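PDB 1IQ0: arginyl-trna synthetase from Thermus thermophilus, which probably joins L-arginine to its cognate tRNA, using ATP and releasing AMP and diphosphate, as a class I aminoacyl-tRNA synthetase. Local coordinates for residues Glu85-Glu90 with Tyr501-Ala506; Pro99-Val104 with Ala137-Glu142; Ile132-Ala137 with Gly580-Gly585; Leu236-Ser241 with Glu317-Arg322; Gly488-Pro493 with Leu562-Leu567. One frame throughout, in Å; residues are numbered along the deposited sequence.

Contact 1. Residues Glu85-Glu90 with Tyr501-Ala506; sequences EALLRE and YERALA
Leu-87 reaches from helix 84-92 across to Arg-503 and Ala-506 on helix 500-509. Its CB points toward the second helix. CG lies anti to the backbone N (chi1 -173°), and from this position the two methyl branches go to different partners. CD1 sits over one face of the Arg-503 guanidinium, 3.5 Å from Arg-503 CZ. It comes still closer to one rim of that group, with Leu-87 CD1 and Arg-503 NH1 3.1 Å apart, a spacing short enough to be doubtful in detail. CD2 turns to the methyl of the alanine, with Leu-87 CD2 and Ala-506 CB 3.5 Å apart.

The Arg-503 chain is extended from CG to NE and crosses Leu-87 at about a right angle. This presents the flat end of the arginine to the methyl. Its NH2 forms a salt bridge with Asp-35, which probably limits rotation of the group. On the next residue, Leu-88 CD2 lies 3.8 Å from Ala-506 CB. One alanine methyl is therefore touched by two leucines.

Locally, the axes of 85-90 and 501-506 pass 9.5 Å apart at 56°. Helix 84-92, just after strand 77-82 of the N-terminal sheet, meets helix 500-509 of the anticodon-binding domain. Behind the contact, helix 562-583 packs on Glu-502, Leu-505 and Ala-506, and helix 525-544 on Tyr-501 and Leu-505.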
# COMPACT_ATOMS: atom_id res chain seq x y z
N GLU A 85 -13.66 14.29 -29.41
CA GLU A 85 -12.96 15.51 -29.03
C GLU A 85 -12.87 15.67 -27.51
O GLU A 85 -11.78 15.92 -26.97
CB GLU A 85 -13.67 16.73 -29.61
CG GLU A 85 -13.02 18.05 -29.24
CD GLU A 85 -13.85 19.25 -29.63
OE1 GLU A 85 -13.39 20.39 -29.42
OE2 GLU A 85 -14.97 19.06 -30.15
N ALA A 86 -14.00 15.53 -26.83
CA ALA A 86 -14.04 15.66 -25.38
C ALA A 86 -13.16 14.59 -24.74
O ALA A 86 -12.46 14.84 -23.76
CB ALA A 86 -15.48 15.53 -24.87
N LEU A 87 -13.22 13.38 -25.30
CA LEU A 87 -12.42 12.26 -24.81
C LEU A 87 -10.93 12.63 -24.87
O LEU A 87 -10.20 12.51 -23.88
CB LEU A 87 -12.72 11.04 -25.67
CG LEU A 87 -12.16 9.67 -25.33
CD1 LEU A 87 -12.90 8.64 -26.17
CD2 LEU A 87 -10.65 9.61 -25.58
N LEU A 88 -10.48 13.09 -26.03
CA LEU A 88 -9.09 13.48 -26.21
C LEU A 88 -8.70 14.62 -25.28
O LEU A 88 -7.65 14.59 -24.65
CB LEU A 88 -8.84 13.91 -27.66
CG LEU A 88 -8.99 12.81 -28.71
CD1 LEU A 88 -9.07 13.43 -30.11
CD2 LEU A 88 -7.81 11.86 -28.59
N ARG A 89 -9.57 15.63 -25.20
CA ARG A 89 -9.32 16.78 -24.35
C ARG A 89 -9.08 16.34 -22.90
O ARG A 89 -8.13 16.79 -22.25
CB ARG A 89 -10.50 17.75 -24.43
CG ARG A 89 -10.20 19.16 -23.98
CD ARG A 89 -11.34 20.10 -24.33
NE ARG A 89 -11.58 20.14 -25.77
CZ ARG A 89 -10.72 20.61 -26.67
NH1 ARG A 89 -9.55 21.09 -26.28
NH2 ARG A 89 -11.04 20.60 -27.96
N GLU A 90 -9.95 15.47 -22.40
CA GLU A 90 -9.83 14.96 -21.04
C GLU A 90 -8.57 14.10 -20.87
O GLU A 90 -7.98 14.07 -19.79
CB GLU A 90 -11.07 14.15 -20.66
CG GLU A 90 -10.94 13.30 -19.40
CD GLU A 90 -10.93 14.11 -18.09
OE1 GLU A 90 -10.76 13.49 -17.02
OE2 GLU A 90 -11.10 15.35 -18.14
N TYR A 501 -6.17 5.06 -33.41
CA TYR A 501 -5.04 4.73 -32.53
C TYR A 501 -4.93 5.74 -31.40
O TYR A 501 -4.68 5.37 -30.25
CB TYR A 501 -3.71 4.74 -33.30
CG TYR A 501 -3.51 3.59 -34.25
CD1 TYR A 501 -3.69 3.75 -35.63
CD2 TYR A 501 -3.12 2.33 -33.78
CE1 TYR A 501 -3.48 2.69 -36.51
CE2 TYR A 501 -2.90 1.27 -34.66
CZ TYR A 501 -3.09 1.45 -36.03
OH TYR A 501 -2.86 0.41 -36.89
N GLU A 502 -5.10 7.03 -31.72
CA GLU A 502 -5.04 8.07 -30.70
C GLU A 502 -6.22 7.91 -29.75
O GLU A 502 -6.07 8.01 -28.53
CB GLU A 502 -5.11 9.47 -31.34
CG GLU A 502 -3.80 9.98 -31.92
CD GLU A 502 -3.31 9.14 -33.07
OE1 GLU A 502 -2.20 8.58 -32.96
OE2 GLU A 502 -4.04 9.03 -34.09
N ARG A 503 -7.40 7.65 -30.31
CA ARG A 503 -8.61 7.50 -29.51
C ARG A 503 -8.51 6.35 -28.52
O ARG A 503 -8.78 6.52 -27.33
CB ARG A 503 -9.82 7.29 -30.43
CG ARG A 503 -11.15 7.21 -29.67
CD ARG A 503 -12.31 6.88 -30.60
NE ARG A 503 -13.50 6.47 -29.84
CZ ARG A 503 -14.26 7.29 -29.13
NH1 ARG A 503 -13.97 8.58 -29.08
NH2 ARG A 503 -15.30 6.83 -28.46
N ALA A 504 -8.13 5.18 -29.01
CA ALA A 504 -8.00 3.99 -28.17
C ALA A 504 -7.01 4.22 -27.02
O ALA A 504 -7.28 3.85 -25.89
CB ALA A 504 -7.56 2.79 -29.01
N LEU A 505 -5.87 4.84 -27.31
CA LEU A 505 -4.88 5.10 -26.28
C LEU A 505 -5.37 6.14 -25.28
O LEU A 505 -5.21 5.99 -24.07
CB LEU A 505 -3.56 5.57 -26.90
CG LEU A 505 -2.46 5.96 -25.90
CD1 LEU A 505 -2.17 4.78 -24.97
CD2 LEU A 505 -1.21 6.35 -26.66
N ALA A 506 -5.97 7.21 -25.79
CA ALA A 506 -6.50 8.26 -24.93
C ALA A 506 -7.51 7.68 -23.94
O ALA A 506 -7.52 8.04 -22.76
CB ALA A 506 -7.15 9.34 -25.78

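Contact 2. Residues Pro99-Val104 with Ala137-Glu142; sequences PRRPGV and AYAGRE
Arg-101 N gives Gly-140 O a nearly straight hydrogen bond (2.8 Å, 167°) where the chain leaves helix 120-138 through a Schellman motif with Gly-140 at positive phi. A side chain on Gly-140 would strike Pro-99 O.

The Arg-101 side chain doubles this link. Its NH2 donates to Ala-139 O at 2.8 Å, from above the carbonyl plane. Arg-141 CD rests over a face of the same guanidinium, 3.4 Å from Arg-101 NH2. The Arg-141 head goes elsewhere: NH1 forms a salt bridge with Glu-348, and NE donates to a water that Glu-142 N also binds.

Glu-142 runs out straight, with CG anti to its backbone N (chi1 -179°). The Arg-100 guanidinium lies over this aliphatic chain, with Arg-100 NH1 3.8 Å from Glu-142 CG. The two flat ends are almost parallel, but no N-H points at the carboxylate. Glu-142 OE2 instead accepts a weak bond from Gly-103 N (3.4 Å). With an alanine here, Gly-103 N would probably lose that acceptor and the Arg-100 guanidinium its aliphatic support and nearby negative charge.

Strand 104-108, helix 120-138 and strand 141-149 form a beta-alpha-beta crossover of the Rossmann-like catalytic domain. The contact lies at the start of both neighbouring parallel strands. Helix 512-522 packs on Ala-139, and both it and helix 562-583 pack on Tyr-138.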
# COMPACT_ATOMS: atom_id res chain seq x y z
N PRO A 99 -8.24 17.01 -4.29
CA PRO A 99 -8.40 17.97 -3.19
C PRO A 99 -8.16 17.30 -1.84
O PRO A 99 -8.60 16.17 -1.61
CB PRO A 99 -9.84 18.44 -3.34
CG PRO A 99 -10.05 18.37 -4.82
CD PRO A 99 -9.42 17.05 -5.18
N ARG A 100 -7.48 18.00 -0.94
CA ARG A 100 -7.20 17.46 0.38
C ARG A 100 -8.46 17.42 1.24
O ARG A 100 -9.23 18.38 1.30
CB ARG A 100 -6.13 18.30 1.09
CG ARG A 100 -6.03 18.03 2.60
CD ARG A 100 -5.69 16.57 2.91
NE ARG A 100 -4.26 16.29 2.79
CZ ARG A 100 -3.33 16.78 3.60
NH1 ARG A 100 -3.67 17.58 4.60
NH2 ARG A 100 -2.05 16.46 3.41
N ARG A 101 -8.66 16.29 1.90
CA ARG A 101 -9.78 16.09 2.81
C ARG A 101 -9.18 15.92 4.20
O ARG A 101 -8.29 15.10 4.39
CB ARG A 101 -10.57 14.84 2.41
CG ARG A 101 -11.48 15.03 1.21
CD ARG A 101 -12.05 13.70 0.74
NE ARG A 101 -11.03 12.89 0.07
CZ ARG A 101 -11.17 11.60 -0.21
NH1 ARG A 101 -12.28 10.96 0.12
NH2 ARG A 101 -10.19 10.96 -0.83
N PRO A 102 -9.63 16.71 5.18
CA PRO A 102 -9.09 16.59 6.54
C PRO A 102 -9.43 15.25 7.19
O PRO A 102 -10.35 14.56 6.76
CB PRO A 102 -9.74 17.77 7.27
CG PRO A 102 -9.92 18.78 6.18
CD PRO A 102 -10.45 17.92 5.06
N GLY A 103 -8.67 14.90 8.23
CA GLY A 103 -8.91 13.64 8.92
C GLY A 103 -7.77 12.66 8.68
O GLY A 103 -7.63 12.11 7.60
N VAL A 104 -6.96 12.45 9.71
CA VAL A 104 -5.83 11.55 9.62
C VAL A 104 -6.17 10.08 9.38
O VAL A 104 -7.07 9.52 9.99
CB VAL A 104 -4.95 11.63 10.89
CG1 VAL A 104 -3.89 10.53 10.88
CG2 VAL A 104 -4.29 13.01 10.98
N ALA A 137 -2.65 9.32 0.01
CA ALA A 137 -2.26 10.72 0.06
C ALA A 137 -2.61 11.39 -1.27
O ALA A 137 -3.18 12.48 -1.29
CB ALA A 137 -0.74 10.85 0.32
N TYR A 138 -2.26 10.73 -2.37
CA TYR A 138 -2.54 11.25 -3.71
C TYR A 138 -4.05 11.43 -3.89
O TYR A 138 -4.51 12.40 -4.49
CB TYR A 138 -2.02 10.28 -4.77
CG TYR A 138 -2.15 10.79 -6.20
CD1 TYR A 138 -1.15 11.58 -6.77
CD2 TYR A 138 -3.27 10.48 -6.97
CE1 TYR A 138 -1.27 12.05 -8.08
CE2 TYR A 138 -3.39 10.95 -8.28
CZ TYR A 138 -2.39 11.73 -8.83
OH TYR A 138 -2.51 12.18 -10.12
N ALA A 139 -4.81 10.48 -3.37
CA ALA A 139 -6.26 10.50 -3.47
C ALA A 139 -6.93 11.56 -2.60
O ALA A 139 -8.15 11.66 -2.56
CB ALA A 139 -6.81 9.13 -3.13
N GLY A 140 -6.12 12.35 -1.89
CA GLY A 140 -6.68 13.41 -1.07
C GLY A 140 -6.68 13.24 0.44
O GLY A 140 -7.01 14.19 1.15
N ARG A 141 -6.32 12.06 0.94
CA ARG A 141 -6.33 11.83 2.38
C ARG A 141 -5.10 12.36 3.09
O ARG A 141 -4.00 12.40 2.52
CB ARG A 141 -6.48 10.33 2.68
CG ARG A 141 -7.69 9.67 2.02
CD ARG A 141 -8.97 10.46 2.28
NE ARG A 141 -9.34 10.51 3.70
CZ ARG A 141 -9.89 9.50 4.37
NH1 ARG A 141 -10.12 8.34 3.76
NH2 ARG A 141 -10.21 9.64 5.65
N GLU A 142 -5.29 12.78 4.34
CA GLU A 142 -4.20 13.27 5.18
C GLU A 142 -3.65 11.98 5.79
O GLU A 142 -4.29 11.35 6.63
CB GLU A 142 -4.73 14.19 6.27
CG GLU A 142 -3.63 14.75 7.16
CD GLU A 142 -4.15 15.67 8.25
OE1 GLU A 142 -3.32 16.21 9.00
OE2 GLU A 142 -5.38 15.84 8.35
O HOH W 1 -3.48 14.86 0.44
O HOH W 2 -7.98 12.70 5.09
O HOH W 3 -11.05 12.11 6.63

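Contact 3. Residues Ile132-Ala137 with Gly580-Gly585; sequences IARILA and GLDLLG
Arg-134 stretches its extended side chain over the last turn of helix 562-583. Its CB lies 3.4 Å from Leu-583 O, and Arg-134 CD is 3.3 Å from Asp-582 O. Farther out, one face of the guanidinium lies against the backbone of the glycine, with Arg-134 NE 3.7 Å from Gly-585 CA.

The arginine and Asp-582 side chains cross at about a right angle, their flat ends 78° apart. The carboxylate is well out of the guanidinium plane, so the direct attraction is one of charge alone. A water at the guanidinium edge joins them, taking a bond from Arg-134 NH1 (2.7 Å) and donating to Asp-582 OD2. Arg-134 NE forms a salt bridge with Asp-130, and NH2 bonds to Asn-231 O.

Gly-585 is the C-prime residue of the Schellman motif that ends helix 562-583. The contact thus sets the end of the last helix of the anticodon-binding domain against helix 120-138 of the catalytic domain.

Ile-135 provides the apolar half. It crosses Leu-583 at about a right angle, with Ile-135 CG1 4.0 Å from Leu-583 CB. CG1 lies beside the backbone N (chi1 -69°), and beyond it Ile-135 CD1 meets Leu-584 CD2 at 4.1 Å.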
# COMPACT_ATOMS: atom_id res chain seq x y z
N ILE A 132 0.13 1.82 -0.36
CA ILE A 132 -1.21 2.28 -0.01
C ILE A 132 -1.15 3.64 0.66
O ILE A 132 -2.06 4.44 0.52
CB ILE A 132 -1.97 1.26 0.89
CG1 ILE A 132 -3.46 1.62 0.93
CG2 ILE A 132 -1.42 1.26 2.31
CD1 ILE A 132 -4.11 1.73 -0.44
N ALA A 133 -0.06 3.92 1.39
CA ALA A 133 0.10 5.22 2.04
C ALA A 133 0.22 6.31 0.98
O ALA A 133 -0.41 7.36 1.09
CB ALA A 133 1.34 5.23 2.94
N ARG A 134 1.05 6.06 -0.03
CA ARG A 134 1.26 7.01 -1.12
C ARG A 134 -0.02 7.23 -1.93
O ARG A 134 -0.39 8.36 -2.25
CB ARG A 134 2.35 6.50 -2.08
CG ARG A 134 3.76 6.48 -1.51
CD ARG A 134 4.70 5.81 -2.49
NE ARG A 134 6.09 5.81 -2.02
CZ ARG A 134 6.94 6.82 -2.18
NH1 ARG A 134 6.56 7.92 -2.80
NH2 ARG A 134 8.18 6.70 -1.73
N ILE A 135 -0.70 6.13 -2.25
CA ILE A 135 -1.94 6.18 -3.02
C ILE A 135 -3.01 6.98 -2.29
O ILE A 135 -3.66 7.84 -2.89
CB ILE A 135 -2.43 4.74 -3.31
CG1 ILE A 135 -1.47 4.08 -4.31
CG2 ILE A 135 -3.87 4.76 -3.83
CD1 ILE A 135 -1.76 2.60 -4.58
N LEU A 136 -3.19 6.72 -0.99
CA LEU A 136 -4.19 7.45 -0.20
C LEU A 136 -3.91 8.95 -0.16
O LEU A 136 -4.84 9.75 -0.26
CB LEU A 136 -4.25 6.91 1.23
CG LEU A 136 -4.99 5.59 1.35
CD1 LEU A 136 -4.63 4.91 2.66
CD2 LEU A 136 -6.51 5.84 1.24
N ALA A 137 -2.65 9.32 0.01
CA ALA A 137 -2.26 10.72 0.06
C ALA A 137 -2.61 11.39 -1.27
O ALA A 137 -3.18 12.48 -1.29
CB ALA A 137 -0.74 10.85 0.32
N GLY A 580 1.98 7.21 -11.71
CA GLY A 580 1.54 5.91 -11.23
C GLY A 580 2.68 5.13 -10.58
O GLY A 580 2.54 4.60 -9.48
N LEU A 581 3.82 5.06 -11.26
CA LEU A 581 4.98 4.36 -10.75
C LEU A 581 5.39 4.89 -9.38
O LEU A 581 5.70 4.13 -8.46
CB LEU A 581 6.14 4.50 -11.73
CG LEU A 581 6.63 3.28 -12.52
CD1 LEU A 581 5.63 2.14 -12.50
CD2 LEU A 581 6.94 3.71 -13.94
N ASP A 582 5.39 6.21 -9.25
CA ASP A 582 5.75 6.87 -8.01
C ASP A 582 4.85 6.47 -6.84
O ASP A 582 5.32 6.34 -5.70
CB ASP A 582 5.70 8.39 -8.19
CG ASP A 582 6.10 9.13 -6.93
OD1 ASP A 582 7.30 9.09 -6.58
OD2 ASP A 582 5.21 9.75 -6.29
N LEU A 583 3.57 6.26 -7.11
CA LEU A 583 2.63 5.88 -6.05
C LEU A 583 2.90 4.47 -5.54
O LEU A 583 2.39 4.07 -4.49
CB LEU A 583 1.19 6.01 -6.55
CG LEU A 583 0.76 7.42 -6.97
CD1 LEU A 583 -0.71 7.40 -7.41
CD2 LEU A 583 0.96 8.38 -5.80
N LEU A 584 3.70 3.71 -6.27
CA LEU A 584 4.06 2.35 -5.88
C LEU A 584 5.52 2.36 -5.44
O LEU A 584 6.16 1.32 -5.31
CB LEU A 584 3.88 1.38 -7.06
CG LEU A 584 2.50 1.34 -7.75
CD1 LEU A 584 2.55 0.26 -8.83
CD2 LEU A 584 1.38 1.04 -6.76
N GLY A 585 6.04 3.57 -5.21
CA GLY A 585 7.42 3.72 -4.77
C GLY A 585 8.46 3.37 -5.81
O GLY A 585 9.61 3.10 -5.48
O HOH W 4 4.21 8.98 -3.60

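Contact 4. Residues Leu236-Ser241 with Glu317-Arg322; sequences LLVWES and EGLRFR
The Phe-321 ring takes Val-238 at its edge. Val-238 CG2 lies near the ring plane, 4.0 Å from Phe-321 CZ. Two other groups approach the ring obliquely. Leu-236 CD2 is 4.0 Å from Phe-321 CE2, and the same ring carbon lies 3.6 Å from Leu-237 O. The phenylalanine CB points toward strand 236-239, and with CG anti to the carbonyl carbon (chi1 -64°) the CE2 and CZ side of the ring is carried to Leu-236 and Val-238.

The other branch of the valine meets a leucine. Val-238 CG1 is 4.0 Å from Leu-319 CD2, and these two side chains cross at about a right angle. A serine in place of Phe-321 would probably open a gap beside Leu-236 and Val-238, leaving their methyls without this apolar partner.

The axes of strands 236-239 and 320-322 are 8.9 Å apart locally and run at 131°. They are next-but-one neighbours in the mixed sheet of the catalytic domain. Strand 333-335 lies between them, and the Phe-321 side chain also touches its Arg-333 and Ser-335. Strand 141-149 flanks strand 236-239 on its other side.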
# COMPACT_ATOMS: atom_id res chain seq x y z
N LEU A 236 6.26 8.60 11.88
CA LEU A 236 6.41 8.35 13.31
C LEU A 236 6.98 7.00 13.69
O LEU A 236 6.79 6.00 12.99
CB LEU A 236 5.05 8.48 13.99
CG LEU A 236 4.22 9.75 13.78
CD1 LEU A 236 2.75 9.44 14.04
CD2 LEU A 236 4.73 10.86 14.70
N LEU A 237 7.65 6.98 14.82
CA LEU A 237 8.20 5.77 15.40
C LEU A 237 7.57 5.73 16.78
O LEU A 237 7.53 6.75 17.45
CB LEU A 237 9.72 5.88 15.54
CG LEU A 237 10.66 5.05 14.66
CD1 LEU A 237 10.27 5.13 13.21
CD2 LEU A 237 12.08 5.56 14.88
N VAL A 238 7.04 4.59 17.18
CA VAL A 238 6.49 4.45 18.52
C VAL A 238 7.14 3.24 19.15
O VAL A 238 7.06 2.12 18.63
CB VAL A 238 4.95 4.27 18.51
CG1 VAL A 238 4.48 3.89 19.90
CG2 VAL A 238 4.28 5.57 18.09
N TRP A 239 7.80 3.47 20.28
CA TRP A 239 8.50 2.41 21.02
C TRP A 239 7.65 1.81 22.14
O TRP A 239 6.98 2.52 22.89
CB TRP A 239 9.82 2.97 21.60
CG TRP A 239 10.79 3.48 20.56
CD1 TRP A 239 10.57 4.49 19.65
CD2 TRP A 239 12.11 2.99 20.28
NE1 TRP A 239 11.67 4.64 18.84
CE2 TRP A 239 12.62 3.73 19.20
CE3 TRP A 239 12.91 1.98 20.84
CZ2 TRP A 239 13.90 3.51 18.66
CZ3 TRP A 239 14.18 1.75 20.31
CH2 TRP A 239 14.66 2.51 19.23
N GLU A 240 7.69 0.48 22.24
CA GLU A 240 6.95 -0.22 23.28
C GLU A 240 7.28 0.34 24.67
O GLU A 240 6.38 0.54 25.49
CB GLU A 240 7.27 -1.72 23.22
CG GLU A 240 6.58 -2.56 24.30
CD GLU A 240 5.07 -2.47 24.24
OE1 GLU A 240 4.50 -2.39 23.13
OE2 GLU A 240 4.43 -2.51 25.31
N SER A 241 8.56 0.59 24.95
CA SER A 241 8.93 1.14 26.26
C SER A 241 8.28 2.50 26.53
O SER A 241 7.99 2.82 27.68
CB SER A 241 10.46 1.24 26.41
OG SER A 241 11.05 2.03 25.40
N GLU A 317 -4.27 9.29 25.70
CA GLU A 317 -3.07 10.11 25.53
C GLU A 317 -1.95 9.65 26.46
O GLU A 317 -2.17 8.83 27.35
CB GLU A 317 -3.40 11.58 25.82
CG GLU A 317 -4.37 12.20 24.82
CD GLU A 317 -4.75 13.64 25.16
OE1 GLU A 317 -3.84 14.48 25.30
OE2 GLU A 317 -5.95 13.92 25.28
N GLY A 318 -0.75 10.17 26.24
CA GLY A 318 0.38 9.80 27.08
C GLY A 318 1.72 9.78 26.37
O GLY A 318 2.76 10.04 26.98
N LEU A 319 1.70 9.48 25.07
CA LEU A 319 2.91 9.42 24.26
C LEU A 319 3.45 10.82 23.94
O LEU A 319 2.68 11.74 23.63
CB LEU A 319 2.62 8.64 22.97
CG LEU A 319 3.17 7.22 22.74
CD1 LEU A 319 3.56 6.55 24.04
CD2 LEU A 319 2.13 6.39 21.99
N ARG A 320 4.77 10.97 24.02
CA ARG A 320 5.46 12.23 23.73
C ARG A 320 6.46 12.00 22.61
O ARG A 320 7.09 10.94 22.55
CB ARG A 320 6.19 12.73 24.98
CG ARG A 320 5.26 13.19 26.08
CD ARG A 320 6.01 13.58 27.34
NE ARG A 320 5.08 14.10 28.34
CZ ARG A 320 4.48 15.28 28.26
NH1 ARG A 320 4.71 16.08 27.23
NH2 ARG A 320 3.62 15.66 29.21
N PHE A 321 6.63 13.00 21.76
CA PHE A 321 7.52 12.89 20.61
C PHE A 321 8.60 13.97 20.47
O PHE A 321 8.47 15.07 20.99
CB PHE A 321 6.69 12.86 19.33
CG PHE A 321 5.80 11.67 19.22
CD1 PHE A 321 4.63 11.60 19.97
CD2 PHE A 321 6.15 10.59 18.42
CE1 PHE A 321 3.83 10.47 19.92
CE2 PHE A 321 5.36 9.45 18.37
CZ PHE A 321 4.20 9.39 19.12
N ARG A 322 9.65 13.62 19.72
CA ARG A 322 10.77 14.51 19.44
C ARG A 322 11.42 14.03 18.14
O ARG A 322 11.06 12.96 17.63
CB ARG A 322 11.80 14.46 20.59
CG ARG A 322 12.46 13.11 20.75
CD ARG A 322 13.33 13.02 22.01
NE ARG A 322 14.48 13.90 21.96
CZ ARG A 322 14.56 15.08 22.58
NH1 ARG A 322 13.54 15.52 23.31
NH2 ARG A 322 15.65 15.82 22.46

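Contact 5. Residues Gly488-Pro493 with Leu562-Leu567; sequences GEWGAP and LRELRL
Trp-490 has CG between its backbone N and carbonyl carbon (chi1 69°), which lays the indole against helix 562-583, while Leu-567 has CG anti to its carbonyl carbon (chi1 -77°) and CD1 beside the tryptophan. This joins the loop after helix 470-487 to the final helix of the helical, DALR-type anticodon-binding domain.

Leu-567 CB makes a CH-pi contact over the face of the indole, 3.6 Å from the centroid of the Trp-490 five-membered ring and 13° off its normal. Leu-567 CD1 reaches 3.5 Å from Trp-490 CB. The ring nitrogen bonds to Ser-568 OG one residue further on, which probably fixes the turn of the indole. Helix 470-487 adds Leu-484 beside the tryptophan.

Farther along the loop, Pro-493 rests on the helix backbone, with Pro-493 CB 3.6 Å from Leu-565 CA. Between these two supports the loop passes over the aliphatic part of Glu-564. Glu-564 CB lies 3.4 Å from Ala-492 O, and Glu-564 CG lies the same distance from Gly-491 O. The glutamate chain bends at chi2, and its OE1 accepts a bond from Gly-561 N. OE2 takes a bond from a water 2.6 Å away, and Gly-491 N donates to that same water at 2.8 Å.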
# COMPACT_ATOMS: atom_id res chain seq x y z
N GLY A 488 11.56 18.20 -28.67
CA GLY A 488 11.75 19.57 -28.23
C GLY A 488 10.38 20.16 -27.98
O GLY A 488 9.46 19.43 -27.62
N GLU A 489 10.23 21.46 -28.18
CA GLU A 489 8.94 22.11 -27.96
C GLU A 489 8.01 21.89 -29.15
O GLU A 489 8.46 21.68 -30.27
CB GLU A 489 9.13 23.61 -27.73
CG GLU A 489 9.93 23.96 -26.48
CD GLU A 489 9.24 23.52 -25.20
OE1 GLU A 489 8.06 23.90 -25.00
OE2 GLU A 489 9.87 22.81 -24.40
N TRP A 490 6.70 21.93 -28.89
CA TRP A 490 5.72 21.77 -29.95
C TRP A 490 4.50 22.63 -29.63
O TRP A 490 4.32 23.06 -28.49
CB TRP A 490 5.32 20.29 -30.11
CG TRP A 490 4.53 19.71 -28.97
CD1 TRP A 490 3.17 19.69 -28.85
CD2 TRP A 490 5.05 19.03 -27.83
NE1 TRP A 490 2.81 19.03 -27.70
CE2 TRP A 490 3.94 18.61 -27.05
CE3 TRP A 490 6.34 18.73 -27.38
CZ2 TRP A 490 4.09 17.91 -25.85
CZ3 TRP A 490 6.49 18.03 -26.18
CH2 TRP A 490 5.37 17.63 -25.43
N GLY A 491 3.68 22.89 -30.65
CA GLY A 491 2.52 23.73 -30.45
C GLY A 491 1.20 23.02 -30.19
O GLY A 491 1.17 21.87 -29.74
N ALA A 492 0.12 23.73 -30.47
CA ALA A 492 -1.24 23.24 -30.26
C ALA A 492 -1.57 21.99 -31.06
O ALA A 492 -1.34 21.92 -32.27
CB ALA A 492 -2.24 24.35 -30.59
N PRO A 493 -2.14 20.99 -30.38
CA PRO A 493 -2.53 19.72 -30.98
C PRO A 493 -3.75 19.94 -31.86
O PRO A 493 -4.61 20.76 -31.54
CB PRO A 493 -2.89 18.85 -29.77
CG PRO A 493 -2.11 19.47 -28.64
CD PRO A 493 -2.27 20.94 -28.91
N LEU A 562 -1.00 16.75 -36.48
CA LEU A 562 -1.00 15.38 -35.99
C LEU A 562 0.22 15.16 -35.10
O LEU A 562 0.13 14.47 -34.08
CB LEU A 562 -0.94 14.38 -37.15
CG LEU A 562 -1.79 13.11 -37.05
CD1 LEU A 562 -1.22 12.05 -38.02
CD2 LEU A 562 -1.82 12.59 -35.62
N ARG A 563 1.35 15.73 -35.49
CA ARG A 563 2.59 15.59 -34.73
C ARG A 563 2.37 16.15 -33.32
O ARG A 563 2.71 15.51 -32.33
CB ARG A 563 3.75 16.32 -35.43
CG ARG A 563 4.97 16.56 -34.54
CD ARG A 563 6.24 16.92 -35.34
NE ARG A 563 7.34 17.32 -34.45
CZ ARG A 563 8.63 17.11 -34.70
NH1 ARG A 563 9.03 16.50 -35.81
NH2 ARG A 563 9.54 17.53 -33.82
N GLU A 564 1.79 17.35 -33.25
CA GLU A 564 1.52 17.98 -31.96
C GLU A 564 0.55 17.12 -31.15
O GLU A 564 0.74 16.92 -29.95
CB GLU A 564 0.92 19.38 -32.18
CG GLU A 564 1.88 20.44 -32.73
CD GLU A 564 2.46 20.10 -34.10
OE1 GLU A 564 1.77 19.43 -34.91
OE2 GLU A 564 3.60 20.51 -34.38
N LEU A 565 -0.50 16.62 -31.79
CA LEU A 565 -1.47 15.77 -31.10
C LEU A 565 -0.79 14.55 -30.48
O LEU A 565 -1.02 14.23 -29.31
CB LEU A 565 -2.56 15.30 -32.06
CG LEU A 565 -3.46 14.16 -31.56
CD1 LEU A 565 -4.21 14.59 -30.30
CD2 LEU A 565 -4.43 13.77 -32.65
N ARG A 566 0.04 13.87 -31.27
CA ARG A 566 0.72 12.68 -30.77
C ARG A 566 1.73 12.99 -29.68
O ARG A 566 1.91 12.20 -28.76
CB ARG A 566 1.38 11.91 -31.93
CG ARG A 566 0.33 11.15 -32.73
CD ARG A 566 0.88 10.36 -33.90
NE ARG A 566 -0.22 9.65 -34.55
CZ ARG A 566 -0.22 9.27 -35.82
NH1 ARG A 566 0.82 9.53 -36.61
NH2 ARG A 566 -1.28 8.64 -36.30
N LEU A 567 2.39 14.15 -29.77
CA LEU A 567 3.35 14.53 -28.75
C LEU A 567 2.64 14.78 -27.42
O LEU A 567 3.13 14.38 -26.36
CB LEU A 567 4.13 15.78 -29.18
CG LEU A 567 5.24 15.56 -30.22
CD1 LEU A 567 5.77 16.89 -30.72
CD2 LEU A 567 6.37 14.74 -29.58
O HOH W 5 4.74 22.52 -33.20

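From the N terminus, residues 85-90 open the loop of contact 1. Contact 2 closes within it. Contact 3 starts on helix 120-138 before contact 2 closes, so the two cross and share Ala-137. Contact 3 closes after contact 1, so those two cross as well. Contact 4 nests inside both, on the far part of the catalytic-domain sheet. Contact 5 opens just before contact 1 closes at 501-506. These two cross and touch through the Glu-502 to Arg-566 salt bridge. Helix 562-583 closes contact 5 near its start and contact 3 at its end, so contact 5 is nested inside contact 3. Contact 3 ties the catalytic domain to the anticodon-binding domain; contact 1 ties helix 84-92 to the same helical domain.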